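Local coordinates for protein tryptophan decarboxylase 1 (Oryza sativa subsp. japonica, PDB 6KHO) that decarboxylates L-tryptophan to tryptamine and 5-hydroxy-L-tryptophan to serotonin as a pyridoxal 5'-phosphate-dependent homodimer, in plant serotonin biosynthesis, at residues A[144-149]-A[324-329]; A[178-183]-A[376-381]; A[185-190]-A[203-208]. One frame throughout, in Å; residues are numbered along the deposited sequence.

How the interactions relate
The chain first enters interaction 1 at 144-149, the end of helix 133-149. It then runs along helix 175-194, which supplies 178-183 to interaction 2 and 185-190 to interaction 3. Interaction 3 closes first, a short loop ended by 203-208 on strand 205-210. Interaction 1 closes next, at 324-329 on strand 323-326 and the turn after it. Interaction 2 closes last, at the cofactor-binding loop 376-381. Interaction 3 is therefore nested inside both others, while 1 and 2 cross. They also touch, through Ser325 CB and Ala178 CB, 4.0 Å apart. Together they tie helices to the central sheet and to the phosphate loop.

Interaction 1 of 3, residues A[144-149]-A[324-329]; sequences DWLAQM and ISMSPH
Leu146, near the end of helix 133-149, meets Met326 and Pro328 in the buried interior of the large domain. This domain has the fold of the PLP-dependent transferases, with a mixed sheet of seven strands at its centre. Met326 closes strand 323-326 of that sheet, and Pro328 lies just beyond it, before the cofactor lysine, Lys330. The contact therefore joins the helix to the strand end that leads into the cofactor site. It is entirely apolar. Leu146 and Met326 reach toward each other tip to tip. With CG of Leu146 trans to the backbone N (chi1 176°), its branched end extends from the helix toward the strand. The Met326 chain is bent at chi2 and chi3, which turns its sulfur and terminal methyl to the two leucine methyls. CE of Met326 lies 4.1 Å from CD1 of Leu146. Cys340 and Tyr342 of the neighbouring strand 339-343 also pack on Leu146. Next to Leu146 on the helix, Trp145 NE1 bonds to the O atom of Arg67 of the second subunit. CD2 of Leu146 is shared: it lies 3.7 Å from SD of Met326 and 4.3 Å from CG of Pro328.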
loop_
_atom_site.group_PDB
_atom_site.type_symbol
_atom_site.label_atom_id
_atom_site.label_comp_id
_atom_site.label_asym_id
_atom_site.label_seq_id
_atom_site.Cartn_x
_atom_site.Cartn_y
_atom_site.Cartn_z
ATOM N N ASP A 144 0.725 1.476 19.884
ATOM C CA ASP A 144 0.991 1.280 21.303
ATOM C C ASP A 144 -0.167 0.571 21.996
ATOM O O ASP A 144 0.050 -0.345 22.798
ATOM C CB ASP A 144 1.267 2.629 21.956
ATOM C CG ASP A 144 1.947 2.485 23.290
ATOM O OD1 ASP A 144 1.241 2.352 24.314
ATOM O OD2 ASP A 144 3.187 2.471 23.300
ATOM N N TRP A 145 -1.407 1.003 21.725
ATOM C CA TRP A 145 -2.568 0.331 22.300
ATOM C C TRP A 145 -2.595 -1.143 21.921
ATOM O O TRP A 145 -2.859 -2.003 22.767
ATOM C CB TRP A 145 -3.866 0.990 21.828
ATOM C CG TRP A 145 -4.256 2.275 22.487
ATOM C CD1 TRP A 145 -3.481 3.099 23.261
ATOM C CD2 TRP A 145 -5.544 2.900 22.400
ATOM N NE1 TRP A 145 -4.218 4.197 23.659
ATOM C CE2 TRP A 145 -5.486 4.092 23.146
ATOM C CE3 TRP A 145 -6.743 2.556 21.766
ATOM C CZ2 TRP A 145 -6.588 4.947 23.272
ATOM C CZ3 TRP A 145 -7.832 3.398 21.894
ATOM C CH2 TRP A 145 -7.746 4.584 22.639
ATOM N N LEU A 146 -2.387 -1.448 20.637
ATOM C CA LEU A 146 -2.392 -2.847 20.197
ATOM C C LEU A 146 -1.260 -3.640 20.849
ATOM O O LEU A 146 -1.443 -4.805 21.238
ATOM C CB LEU A 146 -2.279 -2.916 18.671
ATOM C CG LEU A 146 -2.166 -4.326 18.067
ATOM C CD1 LEU A 146 -3.390 -5.187 18.434
ATOM C CD2 LEU A 146 -2.007 -4.230 16.547
ATOM N N ALA A 147 -0.079 -3.029 20.969
ATOM C CA ALA A 147 1.021 -3.691 21.663
ATOM C C ALA A 147 0.648 -4.004 23.110
ATOM O O ALA A 147 1.051 -5.041 23.652
ATOM C CB ALA A 147 2.283 -2.827 21.595
ATOM N N GLN A 148 -0.130 -3.126 23.751
ATOM C CA GLN A 148 -0.596 -3.408 25.110
ATOM C C GLN A 148 -1.570 -4.577 25.127
ATOM O O GLN A 148 -1.468 -5.461 25.985
ATOM C CB GLN A 148 -1.255 -2.176 25.728
ATOM C CG GLN A 148 -0.316 -1.022 26.010
ATOM C CD GLN A 148 -1.048 0.192 26.550
ATOM O OE1 GLN A 148 -1.832 0.087 27.491
ATOM N NE2 GLN A 148 -0.803 1.353 25.945
ATOM N N MET A 149 -2.527 -4.601 24.191
ATOM C CA MET A 149 -3.445 -5.740 24.106
ATOM C C MET A 149 -2.685 -7.049 23.898
ATOM O O MET A 149 -3.020 -8.077 24.503
ATOM C CB MET A 149 -4.454 -5.533 22.974
ATOM C CG MET A 149 -5.338 -4.301 23.116
ATOM S SD MET A 149 -6.885 -4.446 22.195
ATOM C CE MET A 149 -6.307 -4.715 20.514
ATOM N N ILE A 324 8.338 -8.339 14.666
ATOM C CA ILE A 324 7.132 -9.161 14.624
ATOM C C ILE A 324 6.064 -8.356 13.895
ATOM O O ILE A 324 5.964 -7.139 14.071
ATOM C CB ILE A 324 6.666 -9.580 16.039
ATOM C CG1 ILE A 324 5.333 -10.345 15.977
ATOM C CG2 ILE A 324 6.511 -8.380 16.944
ATOM C CD1 ILE A 324 5.010 -11.149 17.247
ATOM N N SER A 325 5.297 -9.028 13.040
ATOM C CA SER A 325 4.200 -8.394 12.331
ATOM C C SER A 325 2.939 -9.228 12.487
ATOM O O SER A 325 2.997 -10.454 12.636
ATOM C CB SER A 325 4.517 -8.196 10.838
ATOM O OG SER A 325 4.860 -9.425 10.201
ATOM N N MET A 326 1.797 -8.540 12.462
ATOM C CA MET A 326 0.499 -9.186 12.398
ATOM C C MET A 326 -0.458 -8.242 11.682
ATOM O O MET A 326 -0.204 -7.037 11.567
ATOM C CB MET A 326 -0.030 -9.551 13.792
ATOM C CG MET A 326 0.095 -8.449 14.783
ATOM S SD MET A 326 -1.432 -7.514 14.888
ATOM C CE MET A 326 -2.162 -8.456 16.213
ATOM N N SER A 327 -1.552 -8.803 11.180
ATOM C CA SER A 327 -2.478 -8.050 10.336
ATOM C C SER A 327 -3.838 -7.945 11.002
ATOM O O SER A 327 -4.599 -8.928 11.027
ATOM C CB SER A 327 -2.604 -8.697 8.960
ATOM O OG SER A 327 -1.386 -8.564 8.247
ATOM N N PRO A 328 -4.185 -6.792 11.558
ATOM C CA PRO A 328 -5.574 -6.573 11.969
ATOM C C PRO A 328 -6.546 -6.791 10.826
ATOM O O PRO A 328 -7.698 -7.149 11.079
ATOM C CB PRO A 328 -5.579 -5.113 12.447
ATOM C CG PRO A 328 -4.163 -4.879 12.897
ATOM C CD PRO A 328 -3.309 -5.661 11.924
ATOM N N HIS A 329 -6.107 -6.626 9.568
ATOM C CA HIS A 329 -7.060 -6.855 8.484
ATOM C C HIS A 329 -7.329 -8.331 8.231
ATOM O O HIS A 329 -8.115 -8.657 7.335
ATOM C CB HIS A 329 -6.631 -6.130 7.191
ATOM C CG HIS A 329 -5.470 -6.746 6.464
ATOM N ND1 HIS A 329 -4.415 -5.988 5.999
ATOM C CD2 HIS A 329 -5.231 -8.014 6.047
ATOM C CE1 HIS A 329 -3.562 -6.768 5.357
ATOM N NE2 HIS A 329 -4.033 -8.002 5.373
#

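Interaction 2 of 3, residues A[178-183]-A[376-381]; sequences AMLVTL and MQVGVG. With PLP (pyridoxal-5'-phosphate), chain J.
A single methyl of Val378, CG2, makes both side-chain contacts with helix 175-194, and two residues further on the same loop grips a cofactor phosphate. CG2 lies 4.0 Å from CG1 of Val181 and 4.1 Å from CD2 of Leu180. The Leu180 side chain crosses that of Val378 at about a right angle, while Val181 comes in obliquely. In Val378, CG1 is opposite the backbone N (chi1 166°), which leaves CG2 as the branch facing the helix. Val181 also comes close to the loop backbone: Val181 CG1 lies 4.4 Å from Gln377 C.

Loop 376-381 leads toward helix 386-420 in this group II decarboxylase. It is part of the phosphate-binding site, which is built across the dimer interface. Gly381 N donates to O3P of PLP at 2.7 Å, almost straight at 177°. Val380 N gives a longer bond to O2P, at 3.3 Å. Ser176 OG and Thr175 N of the second subunit hold the same cofactor, so both subunits contribute.

Gln377 ties the loop to itself. Its NE2 donates to Gly379 O at 2.9 Å and to Gly381 O at 3.2 Å. The nitrogen stands above the plane of each carbonyl, not on a lone pair. The other end of the amide, OE1, takes a bond from Arg382 NE. These bonds fix which way round the amide sits and probably help hold the turn that presents the two backbone N-H groups to the phosphate. Val378 N bonds to Glu177 OE2 on the helix, while Lys219 NZ of the second subunit reaches Gln377 O.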
loop_
_atom_site.group_PDB
_atom_site.type_symbol
_atom_site.label_atom_id
_atom_site.label_comp_id
_atom_site.label_asym_id
_atom_site.label_seq_id
_atom_site.Cartn_x
_atom_site.Cartn_y
_atom_site.Cartn_z
ATOM N N ALA A 178 6.390 -5.739 5.304
ATOM C CA ALA A 178 7.037 -5.888 6.599
ATOM C C ALA A 178 8.213 -6.859 6.512
ATOM O O ALA A 178 9.271 -6.630 7.119
ATOM C CB ALA A 178 6.010 -6.356 7.635
ATOM N N MET A 179 8.051 -7.937 5.746
ATOM C CA MET A 179 9.163 -8.846 5.521
ATOM C C MET A 179 10.266 -8.160 4.738
ATOM O O MET A 179 11.450 -8.311 5.061
ATOM C CB MET A 179 8.682 -10.089 4.776
ATOM C CG MET A 179 7.915 -11.046 5.646
ATOM S SD MET A 179 7.046 -12.271 4.653
ATOM C CE MET A 179 6.392 -13.325 5.947
ATOM N N LEU A 180 9.898 -7.403 3.709
ATOM C CA LEU A 180 10.905 -6.809 2.831
ATOM C C LEU A 180 11.774 -5.805 3.587
ATOM O O LEU A 180 13.002 -5.795 3.442
ATOM C CB LEU A 180 10.233 -6.138 1.637
ATOM C CG LEU A 180 11.114 -5.295 0.705
ATOM C CD1 LEU A 180 12.292 -6.117 0.153
ATOM C CD2 LEU A 180 10.304 -4.743 -0.445
ATOM N N VAL A 181 11.153 -4.943 4.393
ATOM C CA VAL A 181 11.958 -3.900 5.020
ATOM C C VAL A 181 12.851 -4.498 6.109
ATOM O O VAL A 181 13.981 -4.039 6.307
ATOM C CB VAL A 181 11.072 -2.748 5.543
ATOM C CG1 VAL A 181 10.265 -2.105 4.396
ATOM C CG2 VAL A 181 10.140 -3.190 6.679
ATOM N N THR A 182 12.390 -5.529 6.822
ATOM C CA THR A 182 13.272 -6.137 7.817
ATOM C C THR A 182 14.358 -6.982 7.160
ATOM O O THR A 182 15.475 -7.061 7.683
ATOM C CB THR A 182 12.491 -6.983 8.829
ATOM O OG1 THR A 182 11.725 -8.003 8.161
ATOM C CG2 THR A 182 11.574 -6.096 9.671
ATOM N N LEU A 183 14.051 -7.631 6.030
ATOM C CA LEU A 183 15.095 -8.318 5.273
ATOM C C LEU A 183 16.159 -7.341 4.798
ATOM O O LEU A 183 17.352 -7.671 4.787
ATOM C CB LEU A 183 14.503 -9.052 4.070
ATOM C CG LEU A 183 13.870 -10.409 4.325
ATOM C CD1 LEU A 183 12.881 -10.719 3.201
ATOM C CD2 LEU A 183 14.977 -11.462 4.393
ATOM N N MET A 376 10.171 4.405 7.604
ATOM C CA MET A 376 9.896 3.066 8.113
ATOM C C MET A 376 9.181 2.193 7.084
ATOM O O MET A 376 8.648 1.138 7.442
ATOM C CB MET A 376 9.059 3.143 9.394
ATOM C CG MET A 376 9.747 3.857 10.535
ATOM S SD MET A 376 10.774 2.699 11.441
ATOM C CE MET A 376 9.531 1.684 12.249
ATOM N N GLN A 377 9.164 2.597 5.814
ATOM C CA GLN A 377 8.393 1.905 4.780
ATOM C C GLN A 377 9.128 2.054 3.459
ATOM O O GLN A 377 10.134 2.766 3.367
ATOM C CB GLN A 377 6.972 2.480 4.658
ATOM C CG GLN A 377 6.983 3.914 4.138
ATOM C CD GLN A 377 5.586 4.554 4.039
ATOM O OE1 GLN A 377 4.645 4.135 4.712
ATOM N NE2 GLN A 377 5.462 5.566 3.187
ATOM N N VAL A 378 8.581 1.425 2.417
ATOM C CA VAL A 378 9.184 1.521 1.084
ATOM C C VAL A 378 8.934 2.892 0.457
ATOM O O VAL A 378 9.862 3.546 -0.039
ATOM C CB VAL A 378 8.665 0.378 0.189
ATOM C CG1 VAL A 378 9.002 0.638 -1.291
ATOM C CG2 VAL A 378 9.255 -0.954 0.672
ATOM N N GLY A 379 7.681 3.357 0.461
ATOM C CA GLY A 379 7.297 4.543 -0.279
ATOM C C GLY A 379 7.421 5.835 0.520
ATOM O O GLY A 379 7.929 5.869 1.642
ATOM N N VAL A 380 6.937 6.921 -0.086
ATOM C CA VAL A 380 6.980 8.237 0.548
ATOM C C VAL A 380 5.605 8.542 1.135
ATOM O O VAL A 380 5.450 8.592 2.360
ATOM C CB VAL A 380 7.433 9.335 -0.435
ATOM C CG1 VAL A 380 7.618 10.678 0.294
ATOM C CG2 VAL A 380 8.740 8.932 -1.111
ATOM N N GLY A 381 4.596 8.723 0.273
ATOM C CA GLY A 381 3.256 9.009 0.754
ATOM C C GLY A 381 2.628 7.830 1.478
ATOM O O GLY A 381 3.071 6.684 1.373
HETATM N N1 PLP J . 8.297 10.735 -7.966
HETATM C C2 PLP J . 7.558 11.852 -8.279
HETATM C C2A PLP J . 7.793 12.595 -9.572
HETATM C C3 PLP J . 6.585 12.282 -7.390
HETATM O O3 PLP J . 5.849 13.390 -7.712
HETATM C C4 PLP J . 6.342 11.589 -6.199
HETATM C C4A PLP J . 4.935 11.549 -5.672
HETATM C C5 PLP J . 7.116 10.483 -5.890
HETATM C C6 PLP J . 8.089 10.053 -6.784
HETATM C C5A PLP J . 6.888 9.739 -4.587
HETATM O O4P PLP J . 5.931 8.735 -4.775
HETATM P P PLP J . 5.286 7.839 -3.610
HETATM O O1P PLP J . 4.008 7.303 -4.203
HETATM O O2P PLP J . 6.281 6.741 -3.304
HETATM O O3P PLP J . 4.989 8.610 -2.349
#

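Interaction 3 of 3, residues A[185-190]-A[203-208]; sequences AARDAA and HRLAVY
Arg187 and Ala190 of helix 175-194 pack on Leu205, at the start of strand 205-210. The contact packs the helix of a beta-alpha-beta crossover on the strand that follows it. The helix follows strand 168-172 at one edge of the seven-stranded sheet, and the chain then re-enters the sheet at the parallel strand 205-210, with four strands lying between the two.

From CB, the Arg187 side chain leaves the helix with CG trans to the backbone N (chi1 -179°). CG is the atom that touches the strand: it lies 3.8 Å from CD1 of Leu205, and the two side chains cross at about a right angle. Beyond CG the chain bends at chi3 (72°) and its end leads away from Leu205. NE then meets OD1 of Asp188, the next residue, at 3.1 Å. NH2 donates to the same oxygen, also at 3.1 Å, so the guanidinium takes the carboxylate side-on in a salt bridge. The oxygen lies in the guanidinium plane. NH2 also bonds to the O atom of Arg222 of the second subunit. NH1 at the tip bonds to Ala224 O of its own chain and to Leu223 O of the second subunit. The charged end is thus buried but well supplied with acceptors, and it joins the helix to the dimer interface. OD2 of Asp188 reaches Ser352 OG.

One turn further along the helix, Ala190 faces the strand. Its CB lies 4.0 Å from CD2 of Leu205 and 4.1 Å from CD1.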
loop_
_atom_site.group_PDB
_atom_site.type_symbol
_atom_site.label_atom_id
_atom_site.label_comp_id
_atom_site.label_asym_id
_atom_site.label_seq_id
_atom_site.Cartn_x
_atom_site.Cartn_y
_atom_site.Cartn_z
ATOM N N ALA A 185 17.004 -4.461 6.224
ATOM C CA ALA A 185 17.813 -4.063 7.376
ATOM C C ALA A 185 18.806 -5.161 7.759
ATOM O O ALA A 185 19.989 -4.890 8.002
ATOM C CB ALA A 185 16.904 -3.703 8.550
ATOM N N ALA A 186 18.347 -6.415 7.797
ATOM C CA ALA A 186 19.244 -7.518 8.140
ATOM C C ALA A 186 20.334 -7.677 7.090
ATOM O O ALA A 186 21.510 -7.868 7.426
ATOM C CB ALA A 186 18.456 -8.819 8.297
ATOM N N ARG A 187 19.951 -7.599 5.809
ATOM C CA ARG A 187 20.911 -7.664 4.711
ATOM C C ARG A 187 22.000 -6.607 4.853
ATOM O O ARG A 187 23.199 -6.909 4.753
ATOM C CB ARG A 187 20.181 -7.492 3.377
ATOM C CG ARG A 187 21.090 -7.563 2.133
ATOM C CD ARG A 187 20.403 -6.962 0.893
ATOM N NE ARG A 187 20.316 -5.501 0.978
ATOM C CZ ARG A 187 19.593 -4.727 0.168
ATOM N NH1 ARG A 187 18.861 -5.262 -0.811
ATOM N NH2 ARG A 187 19.593 -3.411 0.348
ATOM N N ASP A 188 21.601 -5.357 5.081
ATOM C CA ASP A 188 22.586 -4.282 5.105
ATOM C C ASP A 188 23.557 -4.459 6.270
ATOM O O ASP A 188 24.760 -4.212 6.124
ATOM C CB ASP A 188 21.877 -2.923 5.153
ATOM C CG ASP A 188 21.182 -2.583 3.817
ATOM O OD1 ASP A 188 21.425 -3.319 2.825
ATOM O OD2 ASP A 188 20.407 -1.589 3.754
ATOM N N ALA A 189 23.055 -4.930 7.415
ATOM C CA ALA A 189 23.915 -5.151 8.570
ATOM C C ALA A 189 24.883 -6.301 8.320
ATOM O O ALA A 189 26.062 -6.219 8.693
ATOM C CB ALA A 189 23.063 -5.420 9.811
ATOM N N ALA A 190 24.408 -7.376 7.684
ATOM C CA ALA A 190 25.267 -8.524 7.409
ATOM C C ALA A 190 26.381 -8.160 6.432
ATOM O O ALA A 190 27.548 -8.520 6.641
ATOM C CB ALA A 190 24.429 -9.690 6.870
ATOM N N HIS A 203 25.997 -12.575 -2.586
ATOM C CA HIS A 203 25.770 -13.982 -2.911
ATOM C C HIS A 203 26.228 -14.932 -1.805
ATOM O O HIS A 203 26.029 -16.144 -1.928
ATOM C CB HIS A 203 26.463 -14.338 -4.226
ATOM C CG HIS A 203 27.938 -14.538 -4.088
ATOM N ND1 HIS A 203 28.812 -13.495 -3.868
ATOM C CD2 HIS A 203 28.693 -15.660 -4.125
ATOM C CE1 HIS A 203 30.043 -13.966 -3.774
ATOM N NE2 HIS A 203 29.998 -15.278 -3.925
ATOM N N ARG A 204 26.809 -14.422 -0.722
ATOM C CA ARG A 204 27.188 -15.263 0.399
ATOM C C ARG A 204 26.205 -15.217 1.564
ATOM O O ARG A 204 26.379 -15.976 2.522
ATOM C CB ARG A 204 28.587 -14.878 0.895
ATOM C CG ARG A 204 29.702 -15.259 -0.077
ATOM C CD ARG A 204 31.074 -15.253 0.600
ATOM N NE ARG A 204 31.312 -14.037 1.382
ATOM C CZ ARG A 204 31.414 -13.995 2.712
ATOM N NH1 ARG A 204 31.306 -15.106 3.432
ATOM N NH2 ARG A 204 31.634 -12.838 3.331
ATOM N N LEU A 205 25.179 -14.361 1.513
ATOM C CA LEU A 205 24.192 -14.289 2.585
ATOM C C LEU A 205 23.154 -15.395 2.438
ATOM O O LEU A 205 22.699 -15.699 1.334
ATOM C CB LEU A 205 23.488 -12.922 2.587
ATOM C CG LEU A 205 24.359 -11.657 2.614
ATOM C CD1 LEU A 205 23.507 -10.416 2.924
ATOM C CD2 LEU A 205 25.489 -11.777 3.637
ATOM N N ALA A 206 22.750 -15.971 3.561
ATOM C CA ALA A 206 21.737 -17.014 3.556
ATOM C C ALA A 206 20.586 -16.640 4.478
ATOM O O ALA A 206 20.784 -15.975 5.499
ATOM C CB ALA A 206 22.321 -18.365 3.994
ATOM N N VAL A 207 19.378 -17.097 4.116
ATOM C CA VAL A 207 18.165 -16.858 4.891
ATOM C C VAL A 207 17.393 -18.167 5.024
ATOM O O VAL A 207 17.536 -19.085 4.211
ATOM C CB VAL A 207 17.267 -15.758 4.269
ATOM C CG1 VAL A 207 18.054 -14.483 4.065
ATOM C CG2 VAL A 207 16.667 -16.217 2.948
ATOM N N TYR A 208 16.560 -18.235 6.070
ATOM C CA TYR A 208 15.960 -19.482 6.537
ATOM C C TYR A 208 14.495 -19.301 6.910
ATOM O O TYR A 208 14.128 -18.338 7.591
ATOM C CB TYR A 208 16.705 -20.034 7.766
ATOM C CG TYR A 208 18.190 -20.094 7.545
ATOM C CD1 TYR A 208 18.975 -18.956 7.697
ATOM C CD2 TYR A 208 18.815 -21.281 7.156
ATOM C CE1 TYR A 208 20.327 -18.984 7.465
ATOM C CE2 TYR A 208 20.185 -21.321 6.926
ATOM C CZ TYR A 208 20.931 -20.164 7.086
ATOM O OH TYR A 208 22.287 -20.163 6.871
#